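Local atomic coordinates of ML032222a iGluR (Mnemiopsis leidyi, PDB entry 4YKJ), a protein that binds alanine and glycine in the ligand-binding domain of what is probably an ionotropic glutamate receptor channel of the comb jelly. Residues Ile186-Val191 and Gln210-Ala215. Numbering follows the deposited sequence.
Sequences IDEGPV and QSFEYA. With ALA (alanine), chain E.
The backbones at Pro-190 and Tyr-214 stay well apart, with CA atoms 10.1 Å from each other: segment 186-191 runs from the end of strand 183-188 into helix 189-195, strands 183-188 and 202-218 both pair with strand 109-118, and the two segments meet through side chains. This is the ligand-binding domain of an ionotropic glutamate receptor, with a periplasmic-binding-protein-like fold. The contact lines its amino acid pocket. Glu-188 is the N-cap of helix 189-195. Its first torsion, chi1 -58°, turns CG to the backbone N side, and from there the chain runs straight out to bring the carboxylate to the ligand. Tyr-214 OH donates to Glu-188 OE1 at 2.8 Å. The hydroxyl comes from above the carboxylate plane, 42° out of it, while OE1 lies at the edge of the tyrosine ring. OE1 is also 2.7 Å from the alanine ligand N, so the tyrosine hydroxyl steadies the carboxylate beside the amino group. OE2 accepts a hydrogen bond from Ser-93 OG. With an alanine in place of Glu-188, the Tyr-214 hydroxyl would probably lose its acceptor and the ligand amino group its nearby carboxylate. Phe-212 CE2 approaches Glu-188 OE2 at 3.9 Å, the carboxylate and ring planes 45° apart. Arg-98 and the backbone N atoms of Ser-93 and His-145 also bind the alanine. Pro-190 CG packs 3.9 Å from Tyr-214 CE2. Val-191 CG2 reaches the same tyrosine at its hydroxyl, 3.6 Å from OH.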
ATOM      1  N   ILE B 186      11.993 -19.065   3.368  1.00  7.60           N
ATOM      2  CA  ILE B 186      11.190 -18.174   2.540  1.00  7.64           C
ATOM      3  C   ILE B 186      10.182 -17.453   3.428  1.00  7.38           C
ATOM      4  O   ILE B 186       9.337 -18.088   4.041  1.00  7.52           O
ATOM      5  CB  ILE B 186      10.450 -18.967   1.444  1.00  7.84           C
ATOM      6  CG1 ILE B 186      11.440 -19.785   0.601  1.00  8.75           C
ATOM      7  CG2 ILE B 186       9.619 -18.027   0.572  1.00  9.53           C
ATOM      8  CD1 ILE B 186      10.756 -20.772  -0.330  1.00 10.56           C
ATOM      9  N   ASP B 187      10.329 -16.140   3.565  1.00  7.37           N
ATOM     10  CA  ASP B 187       9.465 -15.349   4.457  1.00  7.14           C
ATOM     11  C   ASP B 187       9.283 -13.950   3.888  1.00  7.37           C
ATOM     12  O   ASP B 187       9.077 -13.809   2.690  1.00  7.98           O
ATOM     13  CB  ASP B 187       9.944 -15.350   5.905  1.00  9.46           C
ATOM     14  CG  ASP B 187       8.829 -14.982   6.876  1.00 10.52           C
ATOM     15  OD1 ASP B 187       7.935 -15.835   7.110  1.00  9.73           O
ATOM     16  OD2 ASP B 187       8.838 -13.833   7.376  1.00 10.40           O
ATOM     17  N   GLU B 188       9.272 -12.931   4.742  1.00  8.62           N
ATOM     18  CA  GLU B 188       8.944 -11.567   4.320  1.00  7.40           C
ATOM     19  C   GLU B 188      10.093 -10.608   4.502  1.00  7.72           C
ATOM     20  O   GLU B 188      10.816 -10.676   5.493  1.00  8.92           O
ATOM     21  CB  GLU B 188       7.730 -11.043   5.096  1.00  8.74           C
ATOM     22  CG  GLU B 188       6.527 -11.942   4.908  1.00  9.15           C
ATOM     23  CD  GLU B 188       5.319 -11.558   5.726  1.00  9.06           C
ATOM     24  OE1 GLU B 188       5.456 -10.825   6.730  1.00  8.64           O
ATOM     25  OE2 GLU B 188       4.215 -12.016   5.373  1.00 10.44           O
ATOM     26  N   GLY B 189      10.249  -9.710   3.536  1.00  9.06           N
ATOM     27  CA  GLY B 189      11.338  -8.756   3.520  1.00  8.80           C
ATOM     28  C   GLY B 189      11.610  -8.003   4.813  1.00  8.64           C
ATOM     29  O   GLY B 189      12.721  -8.036   5.330  1.00 10.00           O
ATOM     30  N   PRO B 190      10.609  -7.308   5.350  1.00  8.42           N
ATOM     31  CA  PRO B 190      10.923  -6.473   6.516  1.00  8.54           C
ATOM     32  C   PRO B 190      11.287  -7.288   7.758  1.00  8.25           C
ATOM     33  O   PRO B 190      12.143  -6.869   8.558  1.00  9.52           O
ATOM     34  CB  PRO B 190       9.624  -5.686   6.735  1.00  8.70           C
ATOM     35  CG  PRO B 190       8.967  -5.655   5.358  1.00 10.25           C
ATOM     36  CD  PRO B 190       9.275  -7.016   4.805  1.00 10.28           C
ATOM     37  N   VAL B 191      10.644  -8.435   7.919  1.00  7.76           N
ATOM     38  CA  VAL B 191      10.916  -9.305   9.049  1.00  7.57           C
ATOM     39  C   VAL B 191      12.353  -9.828   8.983  1.00  8.67           C
ATOM     40  O   VAL B 191      13.100  -9.826   9.965  1.00  8.30           O
ATOM     41  CB  VAL B 191       9.916 -10.453   9.053  1.00  7.59           C
ATOM     42  CG1 VAL B 191      10.244 -11.473  10.122  1.00 10.21           C
ATOM     43  CG2 VAL B 191       8.523  -9.912   9.263  1.00  9.24           C
ATOM     44  N   GLN B 210       6.193 -11.028  -5.351  1.00 19.12           N
ATOM     45  CA  GLN B 210       4.870 -10.681  -4.801  1.00 19.46           C
ATOM     46  C   GLN B 210       4.914  -9.304  -4.159  1.00 17.04           C
ATOM     47  O   GLN B 210       5.867  -8.936  -3.470  1.00 24.08           O
ATOM     48  CB  GLN B 210       4.319 -11.704  -3.783  1.00 20.59           C
ATOM     49  CG  GLN B 210       4.147 -13.125  -4.303  1.00 18.75           C
ATOM     50  CD  GLN B 210       2.964 -13.292  -5.258  1.00 20.34           C
ATOM     51  OE1 GLN B 210       1.869 -12.736  -5.061  1.00 22.16           O
ATOM     52  NE2 GLN B 210       3.185 -14.078  -6.299  1.00 19.67           N
ATOM     53  N   SER B 211       3.875  -8.534  -4.386  1.00 14.36           N
ATOM     54  CA  SER B 211       3.709  -7.281  -3.665  1.00 18.46           C
ATOM     55  C   SER B 211       2.482  -7.391  -2.794  1.00 14.85           C
ATOM     56  O   SER B 211       1.429  -7.803  -3.273  1.00 15.50           O
ATOM     57  CB  SER B 211       3.536  -6.141  -4.675  1.00 26.84           C
ATOM     58  OG  SER B 211       3.278  -4.910  -4.035  1.00 37.55           O
ATOM     59  N   PHE B 212       2.610  -7.046  -1.506  1.00 10.29           N
ATOM     60  CA  PHE B 212       1.469  -6.985  -0.624  1.00  9.43           C
ATOM     61  C   PHE B 212       1.735  -5.921   0.444  1.00  9.13           C
ATOM     62  O   PHE B 212       2.720  -5.196   0.371  1.00  9.68           O
ATOM     63  CB  PHE B 212       1.172  -8.380  -0.029  1.00  8.91           C
ATOM     64  CG  PHE B 212       2.357  -9.013   0.649  1.00  8.47           C
ATOM     65  CD1 PHE B 212       3.242  -9.792  -0.082  1.00  8.93           C
ATOM     66  CD2 PHE B 212       2.600  -8.810   1.997  1.00  9.40           C
ATOM     67  CE1 PHE B 212       4.326 -10.374   0.521  1.00  9.11           C
ATOM     68  CE2 PHE B 212       3.710  -9.382   2.604  1.00  8.62           C
ATOM     69  CZ  PHE B 212       4.585 -10.152   1.843  1.00  8.63           C
ATOM     70  N   GLU B 213       0.829  -5.802   1.396  1.00  8.71           N
ATOM     71  CA  GLU B 213       0.928  -4.775   2.431  1.00  8.48           C
ATOM     72  C   GLU B 213       0.810  -5.403   3.788  1.00  8.10           C
ATOM     73  O   GLU B 213       0.269  -6.494   3.942  1.00  7.57           O
ATOM     74  CB  GLU B 213      -0.237  -3.792   2.307  1.00  9.85           C
ATOM     75  CG  GLU B 213      -0.527  -3.230   0.917  1.00 20.28           C
ATOM     76  CD  GLU B 213       0.333  -2.052   0.579  1.00 34.81           C
ATOM     77  OE1 GLU B 213       1.222  -1.732   1.389  1.00 41.12           O
ATOM     78  OE2 GLU B 213       0.115  -1.437  -0.490  1.00 46.11           O
ATOM     79  N   TYR B 214       1.342  -4.708   4.780  1.00  7.63           N
ATOM     80  CA  TYR B 214       0.987  -4.942   6.173  1.00  7.13           C
ATOM     81  C   TYR B 214      -0.108  -3.970   6.580  1.00  7.14           C
ATOM     82  O   TYR B 214      -0.000  -2.770   6.324  1.00  7.48           O
ATOM     83  CB  TYR B 214       2.184  -4.706   7.080  1.00  7.49           C
ATOM     84  CG  TYR B 214       3.321  -5.687   6.956  1.00  7.00           C
ATOM     85  CD1 TYR B 214       3.116  -6.991   6.518  1.00  7.53           C
ATOM     86  CD2 TYR B 214       4.600  -5.317   7.315  1.00  7.18           C
ATOM     87  CE1 TYR B 214       4.180  -7.878   6.437  1.00  6.84           C
ATOM     88  CE2 TYR B 214       5.654  -6.191   7.249  1.00  7.54           C
ATOM     89  CZ  TYR B 214       5.452  -7.455   6.806  1.00  6.99           C
ATOM     90  OH  TYR B 214       6.545  -8.298   6.764  1.00  7.54           O
ATOM     91  N   ALA B 215      -1.132  -4.482   7.233  1.00  6.83           N
ATOM     92  CA  ALA B 215      -2.240  -3.694   7.720  1.00  6.81           C
ATOM     93  C   ALA B 215      -2.721  -4.299   9.036  1.00  6.40           C
ATOM     94  O   ALA B 215      -2.167  -5.309   9.491  1.00  7.49           O
ATOM     95  CB  ALA B 215      -3.348  -3.687   6.696  1.00  7.44           C
TER
HETATM   96  N   ALA E 301       3.044 -10.903   7.979  0.71  8.25           N
HETATM   97  CA  ALA E 301       2.942 -12.355   8.307  0.71  6.44           C
HETATM   98  C   ALA E 301       1.489 -12.810   8.338  0.71  4.31           C
HETATM   99  O   ALA E 301       1.210 -14.019   8.418  0.71  5.06           O
HETATM  100  CB  ALA E 301       3.606 -12.636   9.623  0.71  6.74           C
HETATM  101  OXT ALA E 301       0.568 -11.988   8.230  0.71  7.93           O